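Long-range contacts in protein URE2 (Lodderomyces elongisporus NRRL YB-4239, PDB 4EXJ), which is of unknown function but, as a URE2-like member of the glutathione S-transferase superfamily, may bind glutathione: residues F85-K90 with G158-I163; E101-Q106 with T162-A167; R153-G158 with Q200-F205. All coordinates share one frame; numbering follows the deposited sequence.

Interaction 1: residues F85-K90 with G158-I163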
loop_
_atom_site.group_PDB
_atom_site.type_symbol
_atom_site.label_atom_id
_atom_site.label_comp_id
_atom_site.label_asym_id
_atom_site.label_seq_id
_atom_site.Cartn_x
_atom_site.Cartn_y
_atom_site.Cartn_z
ATOM N N PHE B 85 6.172 15.936 12.862
ATOM C CA PHE B 85 5.206 15.424 11.881
ATOM C C PHE B 85 4.981 13.928 11.936
ATOM O O PHE B 85 4.355 13.360 11.037
ATOM C CB PHE B 85 5.632 15.816 10.461
ATOM C CG PHE B 85 5.662 17.309 10.231
ATOM C CD1 PHE B 85 4.487 18.049 10.274
ATOM C CD2 PHE B 85 6.864 17.962 9.975
ATOM C CE1 PHE B 85 4.493 19.426 10.061
ATOM C CE2 PHE B 85 6.891 19.350 9.777
ATOM C CZ PHE B 85 5.695 20.080 9.819
ATOM N N PHE B 86 5.471 13.266 12.977
ATOM C CA PHE B 86 5.213 11.838 13.075
ATOM C C PHE B 86 5.417 11.363 14.480
ATOM O O PHE B 86 5.972 12.089 15.315
ATOM C CB PHE B 86 6.104 11.032 12.110
ATOM C CG PHE B 86 7.505 10.749 12.625
ATOM C CD1 PHE B 86 8.416 11.783 12.844
ATOM C CD2 PHE B 86 7.917 9.445 12.862
ATOM C CE1 PHE B 86 9.711 11.511 13.289
ATOM C CE2 PHE B 86 9.208 9.171 13.321
ATOM C CZ PHE B 86 10.100 10.209 13.535
ATOM N N TYR B 87 4.960 10.140 14.715
ATOM C CA TYR B 87 5.134 9.475 16.001
ATOM C C TYR B 87 6.078 8.279 15.846
ATOM O O TYR B 87 5.965 7.495 14.908
ATOM C CB TYR B 87 3.780 9.037 16.521
ATOM C CG TYR B 87 2.852 10.170 16.862
ATOM C CD1 TYR B 87 2.959 10.837 18.080
ATOM C CD2 TYR B 87 1.867 10.595 15.965
ATOM C CE1 TYR B 87 2.115 11.885 18.401
ATOM C CE2 TYR B 87 1.011 11.642 16.288
ATOM C CZ TYR B 87 1.143 12.282 17.505
ATOM O OH TYR B 87 0.297 13.318 17.830
ATOM N N SER B 88 7.028 8.141 16.765
ATOM C CA SER B 88 7.953 7.018 16.674
ATOM C C SER B 88 7.431 5.870 17.542
ATOM O O SER B 88 6.555 6.051 18.382
ATOM C CB SER B 88 9.380 7.424 17.089
ATOM O OG SER B 88 9.460 7.552 18.494
ATOM N N LEU B 89 7.954 4.684 17.288
ATOM C CA LEU B 89 7.493 3.484 17.964
ATOM C C LEU B 89 7.684 3.583 19.490
ATOM O O LEU B 89 6.781 3.243 20.260
ATOM C CB LEU B 89 8.199 2.274 17.365
ATOM C CG LEU B 89 7.880 0.880 17.909
ATOM C CD1 LEU B 89 6.366 0.619 17.955
ATOM C CD2 LEU B 89 8.593 -0.155 17.072
ATOM N N LYS B 90 8.831 4.095 19.923
ATOM C CA LYS B 90 9.097 4.227 21.365
ATOM C C LYS B 90 8.343 5.408 21.936
ATOM O O LYS B 90 7.805 5.355 23.047
ATOM C CB LYS B 90 10.585 4.409 21.625
ATOM C CG LYS B 90 11.356 3.124 21.740
ATOM C CD LYS B 90 12.757 3.384 22.271
ATOM C CE LYS B 90 13.593 2.115 22.206
ATOM N NZ LYS B 90 14.985 2.328 22.702
ATOM N N GLY B 158 -3.482 11.236 16.339
ATOM C CA GLY B 158 -3.018 12.069 17.442
ATOM C C GLY B 158 -3.695 13.423 17.415
ATOM O O GLY B 158 -4.848 13.530 17.020
ATOM N N ASP B 159 -2.985 14.453 17.861
ATOM C CA ASP B 159 -3.625 15.753 18.018
ATOM C C ASP B 159 -3.016 16.837 17.148
ATOM O O ASP B 159 -3.106 18.020 17.472
ATOM C CB ASP B 159 -3.624 16.172 19.501
ATOM C CG ASP B 159 -2.223 16.325 20.083
ATOM O OD1 ASP B 159 -1.217 16.086 19.377
ATOM O OD2 ASP B 159 -2.133 16.702 21.273
ATOM N N LYS B 160 -2.415 16.453 16.025
ATOM C CA LYS B 160 -1.742 17.432 15.204
ATOM C C LYS B 160 -1.598 16.915 13.776
ATOM O O LYS B 160 -1.756 15.711 13.514
ATOM C CB LYS B 160 -0.360 17.737 15.757
ATOM C CG LYS B 160 0.591 16.564 15.674
ATOM C CD LYS B 160 1.908 16.875 16.354
ATOM C CE LYS B 160 2.790 15.651 16.445
ATOM N NZ LYS B 160 3.992 15.952 17.268
ATOM N N PHE B 161 -1.320 17.853 12.882
ATOM C CA PHE B 161 -0.981 17.560 11.487
ATOM C C PHE B 161 0.253 16.649 11.415
ATOM O O PHE B 161 1.305 16.962 11.981
ATOM C CB PHE B 161 -0.701 18.898 10.793
ATOM C CG PHE B 161 -0.336 18.805 9.329
ATOM C CD1 PHE B 161 0.976 18.584 8.934
ATOM C CD2 PHE B 161 -1.297 19.050 8.354
ATOM C CE1 PHE B 161 1.304 18.557 7.585
ATOM C CE2 PHE B 161 -0.966 19.024 7.008
ATOM C CZ PHE B 161 0.321 18.788 6.629
ATOM N N THR B 162 0.128 15.515 10.710
ATOM C CA THR B 162 1.247 14.588 10.556
ATOM C C THR B 162 1.442 14.095 9.115
ATOM O O THR B 162 0.733 14.499 8.179
ATOM C CB THR B 162 1.055 13.300 11.398
ATOM O OG1 THR B 162 -0.056 12.539 10.897
ATOM C CG2 THR B 162 0.853 13.631 12.880
ATOM N N ILE B 163 2.429 13.232 8.946
ATOM C CA ILE B 163 2.672 12.620 7.639
ATOM C C ILE B 163 1.435 11.895 7.104
ATOM O O ILE B 163 1.297 11.743 5.894
ATOM C CB ILE B 163 3.916 11.672 7.624
ATOM C CG1 ILE B 163 3.766 10.537 8.657
ATOM C CG2 ILE B 163 5.240 12.491 7.781
ATOM C CD1 ILE B 163 4.941 9.591 8.705
HETATM O O HOH W 1 5.098 13.311 17.455
HETATM O O HOH W 2 1.032 15.151 20.059
#

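Interaction 2: residues E101-Q106 with T162-A167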
loop_
_atom_site.group_PDB
_atom_site.type_symbol
_atom_site.label_atom_id
_atom_site.label_comp_id
_atom_site.label_asym_id
_atom_site.label_seq_id
_atom_site.Cartn_x
_atom_site.Cartn_y
_atom_site.Cartn_z
ATOM N N GLU B 101 -0.548 1.995 9.675
ATOM C CA GLU B 101 -1.660 1.392 8.952
ATOM C C GLU B 101 -2.291 2.414 8.009
ATOM O O GLU B 101 -2.667 2.063 6.888
ATOM C CB GLU B 101 -2.674 0.726 9.899
ATOM C CG GLU B 101 -3.484 1.658 10.719
ATOM C CD GLU B 101 -4.267 0.953 11.824
ATOM O OE1 GLU B 101 -5.245 1.552 12.322
ATOM O OE2 GLU B 101 -3.903 -0.189 12.195
ATOM N N LEU B 102 -2.429 3.665 8.450
ATOM C CA LEU B 102 -3.033 4.683 7.561
ATOM C C LEU B 102 -2.183 5.035 6.360
ATOM O O LEU B 102 -2.726 5.364 5.294
ATOM C CB LEU B 102 -3.446 5.948 8.323
ATOM C CG LEU B 102 -4.663 5.670 9.205
ATOM C CD1 LEU B 102 -4.893 6.860 10.124
ATOM C CD2 LEU B 102 -5.904 5.373 8.373
ATOM N N LEU B 103 -0.860 4.926 6.485
ATOM C CA LEU B 103 0.018 5.139 5.323
ATOM C C LEU B 103 -0.144 3.985 4.316
ATOM O O LEU B 103 -0.161 4.197 3.091
ATOM C CB LEU B 103 1.473 5.269 5.768
ATOM C CG LEU B 103 1.774 6.561 6.530
ATOM C CD1 LEU B 103 3.172 6.491 7.108
ATOM C CD2 LEU B 103 1.616 7.745 5.609
ATOM N N PHE B 104 -0.287 2.757 4.811
ATOM C CA PHE B 104 -0.611 1.649 3.906
ATOM C C PHE B 104 -1.983 1.835 3.278
ATOM O O PHE B 104 -2.141 1.667 2.070
ATOM C CB PHE B 104 -0.524 0.290 4.622
ATOM C CG PHE B 104 0.874 -0.299 4.621
ATOM C CD1 PHE B 104 1.326 -1.023 3.533
ATOM C CD2 PHE B 104 1.713 -0.124 5.710
ATOM C CE1 PHE B 104 2.611 -1.561 3.534
ATOM C CE2 PHE B 104 2.994 -0.654 5.709
ATOM C CZ PHE B 104 3.426 -1.359 4.628
ATOM N N TYR B 105 -2.959 2.222 4.092
ATOM C CA TYR B 105 -4.320 2.412 3.596
ATOM C C TYR B 105 -4.376 3.510 2.514
ATOM O O TYR B 105 -5.017 3.336 1.441
ATOM C CB TYR B 105 -5.246 2.774 4.778
ATOM C CG TYR B 105 -6.677 2.947 4.314
ATOM C CD1 TYR B 105 -7.105 4.161 3.809
ATOM C CD2 TYR B 105 -7.578 1.886 4.350
ATOM C CE1 TYR B 105 -8.403 4.325 3.342
ATOM C CE2 TYR B 105 -8.887 2.037 3.893
ATOM C CZ TYR B 105 -9.284 3.265 3.391
ATOM O OH TYR B 105 -10.570 3.430 2.905
ATOM N N GLN B 106 -3.709 4.633 2.769
ATOM C CA GLN B 106 -3.750 5.744 1.802
ATOM C C GLN B 106 -3.161 5.330 0.475
ATOM O O GLN B 106 -3.697 5.641 -0.588
ATOM C CB GLN B 106 -3.094 7.016 2.351
ATOM C CG GLN B 106 -3.381 8.289 1.563
ATOM C CD GLN B 106 -2.576 8.418 0.282
ATOM O OE1 GLN B 106 -1.452 7.895 0.180
ATOM N NE2 GLN B 106 -3.131 9.123 -0.697
ATOM N N THR B 162 0.128 15.515 10.710
ATOM C CA THR B 162 1.247 14.588 10.556
ATOM C C THR B 162 1.442 14.095 9.115
ATOM O O THR B 162 0.733 14.499 8.179
ATOM C CB THR B 162 1.055 13.300 11.398
ATOM O OG1 THR B 162 -0.056 12.539 10.897
ATOM C CG2 THR B 162 0.853 13.631 12.880
ATOM N N ILE B 163 2.429 13.232 8.946
ATOM C CA ILE B 163 2.672 12.620 7.639
ATOM C C ILE B 163 1.435 11.895 7.104
ATOM O O ILE B 163 1.297 11.743 5.894
ATOM C CB ILE B 163 3.916 11.672 7.624
ATOM C CG1 ILE B 163 3.766 10.537 8.657
ATOM C CG2 ILE B 163 5.240 12.491 7.781
ATOM C CD1 ILE B 163 4.941 9.591 8.705
ATOM N N VAL B 164 0.537 11.430 7.975
ATOM C CA VAL B 164 -0.685 10.793 7.476
ATOM C C VAL B 164 -1.587 11.846 6.815
ATOM O O VAL B 164 -2.161 11.633 5.726
ATOM C CB VAL B 164 -1.433 10.066 8.590
ATOM C CG1 VAL B 164 -2.804 9.594 8.094
ATOM C CG2 VAL B 164 -0.603 8.875 9.090
ATOM N N ASP B 165 -1.702 13.005 7.458
ATOM C CA ASP B 165 -2.430 14.097 6.823
ATOM C C ASP B 165 -1.784 14.538 5.520
ATOM O O ASP B 165 -2.498 14.868 4.585
ATOM C CB ASP B 165 -2.589 15.295 7.760
ATOM C CG ASP B 165 -3.234 14.900 9.078
ATOM O OD1 ASP B 165 -4.451 14.581 9.094
ATOM O OD2 ASP B 165 -2.486 14.859 10.077
ATOM N N ILE B 166 -0.452 14.562 5.461
ATOM C CA ILE B 166 0.216 14.880 4.199
ATOM C C ILE B 166 -0.178 13.851 3.130
ATOM O O ILE B 166 -0.550 14.232 2.006
ATOM C CB ILE B 166 1.735 14.908 4.348
ATOM C CG1 ILE B 166 2.164 16.044 5.294
ATOM C CG2 ILE B 166 2.428 15.064 3.002
ATOM C CD1 ILE B 166 3.646 15.997 5.647
ATOM N N ALA B 167 -0.099 12.564 3.455
ATOM C CA ALA B 167 -0.411 11.545 2.441
ATOM C C ALA B 167 -1.853 11.740 1.915
ATOM O O ALA B 167 -2.089 11.820 0.695
ATOM C CB ALA B 167 -0.212 10.145 3.005
#

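Interaction 3: residues R153-G158 with Q200-F205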
loop_
_atom_site.group_PDB
_atom_site.type_symbol
_atom_site.label_atom_id
_atom_site.label_comp_id
_atom_site.label_asym_id
_atom_site.label_seq_id
_atom_site.Cartn_x
_atom_site.Cartn_y
_atom_site.Cartn_z
ATOM N N ARG B 153 -12.576 14.339 15.396
ATOM C CA ARG B 153 -11.184 14.776 15.458
ATOM C C ARG B 153 -10.813 15.786 14.389
ATOM O O ARG B 153 -11.533 15.970 13.408
ATOM C CB ARG B 153 -10.238 13.587 15.375
ATOM C CG ARG B 153 -10.653 12.531 14.394
ATOM C CD ARG B 153 -9.825 11.290 14.651
ATOM N NE ARG B 153 -8.476 11.687 15.018
ATOM C CZ ARG B 153 -7.611 10.910 15.653
ATOM N NH1 ARG B 153 -7.955 9.673 15.999
ATOM N NH2 ARG B 153 -6.400 11.377 15.941
ATOM N N ASP B 154 -9.674 16.430 14.593
ATOM C CA ASP B 154 -9.184 17.423 13.645
ATOM C C ASP B 154 -8.256 16.781 12.631
ATOM O O ASP B 154 -8.230 17.182 11.463
ATOM C CB ASP B 154 -8.428 18.519 14.373
ATOM C CG ASP B 154 -9.358 19.550 14.980
ATOM O OD1 ASP B 154 -10.582 19.439 14.766
ATOM O OD2 ASP B 154 -8.850 20.466 15.647
ATOM N N TRP B 155 -7.485 15.813 13.099
ATOM C CA TRP B 155 -6.438 15.191 12.275
ATOM C C TRP B 155 -6.546 13.673 12.288
ATOM O O TRP B 155 -7.243 13.090 13.127
ATOM C CB TRP B 155 -5.066 15.602 12.773
ATOM C CG TRP B 155 -4.885 17.085 12.887
ATOM C CD1 TRP B 155 -4.799 17.816 14.055
ATOM C CD2 TRP B 155 -4.788 18.028 11.817
ATOM N NE1 TRP B 155 -4.618 19.152 13.763
ATOM C CE2 TRP B 155 -4.623 19.311 12.398
ATOM C CE3 TRP B 155 -4.818 17.918 10.420
ATOM C CZ2 TRP B 155 -4.490 20.468 11.627
ATOM C CZ3 TRP B 155 -4.693 19.072 9.664
ATOM C CH2 TRP B 155 -4.522 20.326 10.265
ATOM N N PHE B 156 -5.855 13.015 11.350
ATOM C CA PHE B 156 -5.991 11.569 11.248
ATOM C C PHE B 156 -5.420 10.815 12.432
ATOM O O PHE B 156 -6.014 9.826 12.862
ATOM C CB PHE B 156 -5.370 11.041 9.944
ATOM C CG PHE B 156 -6.352 10.998 8.799
ATOM C CD1 PHE B 156 -7.302 9.993 8.712
ATOM C CD2 PHE B 156 -6.356 12.010 7.847
ATOM C CE1 PHE B 156 -8.219 9.960 7.651
ATOM C CE2 PHE B 156 -7.283 11.997 6.806
ATOM C CZ PHE B 156 -8.210 10.978 6.710
ATOM N N VAL B 157 -4.298 11.297 12.950
ATOM C CA VAL B 157 -3.577 10.597 14.010
ATOM C C VAL B 157 -3.168 11.576 15.098
ATOM O O VAL B 157 -2.562 12.614 14.827
ATOM C CB VAL B 157 -2.304 9.880 13.465
ATOM C CG1 VAL B 157 -1.576 9.138 14.583
ATOM C CG2 VAL B 157 -2.676 8.897 12.326
ATOM N N GLY B 158 -3.482 11.236 16.339
ATOM C CA GLY B 158 -3.018 12.069 17.442
ATOM C C GLY B 158 -3.695 13.423 17.415
ATOM O O GLY B 158 -4.848 13.530 17.020
ATOM N N GLN B 200 -9.852 21.157 4.250
ATOM C CA GLN B 200 -9.617 22.598 4.275
ATOM C C GLN B 200 -8.585 22.977 5.337
ATOM O O GLN B 200 -7.745 23.856 5.114
ATOM C CB GLN B 200 -10.941 23.350 4.502
ATOM C CG GLN B 200 -11.939 23.218 3.355
ATOM C CD GLN B 200 -11.425 23.761 2.029
ATOM O OE1 GLN B 200 -10.532 24.602 1.988
ATOM N NE2 GLN B 200 -11.993 23.282 0.942
ATOM N N ARG B 201 -8.630 22.322 6.493
ATOM C CA ARG B 201 -7.654 22.644 7.521
ATOM C C ARG B 201 -6.275 22.112 7.170
ATOM O O ARG B 201 -5.270 22.722 7.504
ATOM C CB ARG B 201 -8.088 22.208 8.930
ATOM C CG ARG B 201 -8.032 20.737 9.242
ATOM C CD ARG B 201 -8.282 20.525 10.753
ATOM N NE ARG B 201 -9.656 20.867 11.104
ATOM C CZ ARG B 201 -10.677 20.012 11.066
ATOM N NH1 ARG B 201 -10.497 18.735 10.704
ATOM N NH2 ARG B 201 -11.895 20.433 11.387
ATOM N N ALA B 202 -6.227 20.975 6.479
ATOM C CA ALA B 202 -4.936 20.428 6.084
ATOM C C ALA B 202 -4.224 21.238 4.986
ATOM O O ALA B 202 -3.022 21.468 5.073
ATOM C CB ALA B 202 -5.081 18.962 5.667
ATOM N N ILE B 203 -4.979 21.661 3.972
ATOM C CA ILE B 203 -4.449 22.444 2.876
ATOM C C ILE B 203 -3.998 23.831 3.370
ATOM O O ILE B 203 -3.078 24.429 2.804
ATOM C CB ILE B 203 -5.477 22.560 1.720
ATOM C CG1 ILE B 203 -4.781 22.968 0.420
ATOM C CG2 ILE B 203 -6.627 23.499 2.062
ATOM C CD1 ILE B 203 -3.968 21.844 -0.191
ATOM N N ALA B 204 -4.628 24.291 4.451
ATOM C CA ALA B 204 -4.318 25.583 5.062
ATOM C C ALA B 204 -3.105 25.556 6.010
ATOM O O ALA B 204 -2.674 26.601 6.515
ATOM C CB ALA B 204 -5.551 26.103 5.812
ATOM N N PHE B 205 -2.566 24.366 6.268
ATOM C CA PHE B 205 -1.434 24.225 7.188
ATOM C C PHE B 205 -0.176 24.871 6.630
ATOM O O PHE B 205 0.262 24.549 5.511
ATOM C CB PHE B 205 -1.170 22.742 7.486
ATOM C CG PHE B 205 -0.119 22.514 8.528
ATOM C CD1 PHE B 205 -0.426 22.611 9.875
ATOM C CD2 PHE B 205 1.171 22.200 8.162
ATOM C CE1 PHE B 205 0.543 22.404 10.843
ATOM C CE2 PHE B 205 2.155 21.999 9.126
ATOM C CZ PHE B 205 1.840 22.095 10.467
#

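Interaction 1: residues F85-K90 with G158-I163
With CG anti to its own carbonyl carbon (chi1 -66°), Tyr87 sends its phenol across to the turn at Gly158, Asp159 and Lys160. Phe161 instead has CG anti to its backbone N (chi1 -180°), which swings its ring out to Phe85. The Tyr87 hydroxyl lies 3.6 Å from Gly158 CA, where no side chain stands in its way, and OH receives a weak hydrogen bond from Asp159 N at 3.5 Å. A water joins the same OH (3.0 Å) to Asp159 OD1. Lys160 passes the phenol obliquely, its CE 3.7 Å from Tyr87 OH; its extended chain carries NZ on to the carbonyl of His83 and to a water that also binds Phe86 O. Thr162 CG2 meets the phenol at CE2, 3.9 Å away.

In the glutathione S-transferase fold, the loop holding residues 85-90 leads from the thioredoxin-like domain into the first long helix of the all-helical domain. Here it lies against the start of helix 163-179, which has Thr162 at its N-cap. Ile163 N in the first turn donates to Phe85 O at 2.8 Å, with the donor in the carbonyl plane and an N-H...O angle of 154°. The Ile163 side chain packs alongside, CG2 near Phe85 O and CD1 against Phe86 CB at 3.9 Å. The Phe85 ring passes Phe161 with CE1 3.8 Å from CD1, while Phe161 O sits at the edge of the Phe85 ring. Leu20 and Leu23 of helix 15-23 pack on Phe85, and Phe205 stacks on Phe161.

Interaction 2: residues E101-Q106 with T162-A167
The flat amide of Gln106 turns one face to Ala167: both the carbonyl oxygen and the CB of Ala167 lie above the same side of the amide plane. Ala167 O is 3.2 Å from Gln106 NE2, but it stands over the plane instead of in front of an N-H, so the angle is too poor for a hydrogen bond. A bend at chi2 (-77°) lays the amide against this residue, and OE1 is taken up by Lys16 NZ and Asn69 ND2.

The two segments belong to helices 93-120 and 163-179, which pack side by side in the helical bundle of the glutathione S-transferase C-terminal domain. Within the segments they run nearly parallel, 7° apart, and their axes come within 9.6 Å. Toward the N-terminal side of Gln106, branched side chains fill the seam. Leu102 CB meets Val164 CG1 at 3.7 Å, the two side chains crossing at about a right angle. Leu103 divides its branches, CD1 going to Ile163 CD1 (3.9 Å) and CD2 to Ala167 CB (4.0 Å), while Val164 CG2 approaches its CG. Leu73 of helix 68-79 closes on both Leu103 and Ile163. Away from this seam, Phe104 of helix 93-120 stacks on Phe104 of the second subunit.

At the start of the second helix, Thr162 and Asp165 form a capping box, the N-capping arrangement well known at this helix in glutathione S-transferases. The Asp165 carboxylate is held through both oxygens: OD1 accepts from Phe156 N and Trp198 NE1, and OD2 uses its anti lone pair for Thr162 N at 2.8 Å, with a nearly straight N-H...O angle of 161°. Thr162 OG1 in turn caps the helix by accepting from Val164 N, at 3.2 Å.

Interaction 3: residues R153-G158 with Q200-F205
One directed hydrogen bond joins the two segments: Arg201 NH1 donates to the backbone O of Asp154 at 2.9 Å. It is bent, with an N-H...O angle of 131°, and the oxygen lies out of the guanidinium plane.

The charge contact involves the same two residues. The Asp154 carboxylate stacks over the guanidinium of Arg201, with OD1 above the centre of one face. The long salt bridge, OD1 to NH2 at 3.8 Å, is therefore a matter of charge alone, with no N-H aimed at the oxygen. Lys197 NZ lies close to the same guanidinium.

Apolar contacts make up the rest. Arg201 bends at chi3 (68°), so that its methylene part crosses the indole of Trp155 before the guanidinium turns off to Asp154. CD forms a CH-pi contact 3.9 Å from the centroid of the six-membered ring, and CG rests 3.7 Å from CH2. Ring and guanidinium planes stand 79° apart. Asp154 CB lies over the same indole face as Arg201 CD, while Ala202 CA sits at the ring edge, 3.8 Å from CZ3. The contact thus joins the loop ahead of helix 163-179 to helix 193-203 in the glutathione S-transferase C-terminal domain.

Within the loop, Arg153 makes weak bonds from NE to Trp155 O and from NH2 to Gly158 O, with Phe156 O over the centre of its guanidinium.

At this partly exposed site the opposite charges probably add only modestly; the aliphatic chain of Arg201 on the indole and its single backbone bond give the contact its definite geometry.

Overall arrangement
All three contacts lie in the helical part of the chain and converge on the approach to helix 163-179. Interactions 1 and 2 are buried and share Thr162 and Ile163: interaction 1 mixes backbone bonding, aromatic packing and waters between two loops and the first residue of helix 163-179, whereas interaction 2, nearest the centre of the chain, is almost wholly an aliphatic seam between helices. Interaction 3 lies at the surface and relies on an arginine, a carboxylate and an indole. Neighbouring residues tie them together. Val164 CG1 packs on Phe156 and Leu102 on Val157, Phe205 touches Phe85, and Trp155 lies against Lys160. Residues 101-106 and 85-90 also reach the second subunit; 153-158 and 200-205 do not.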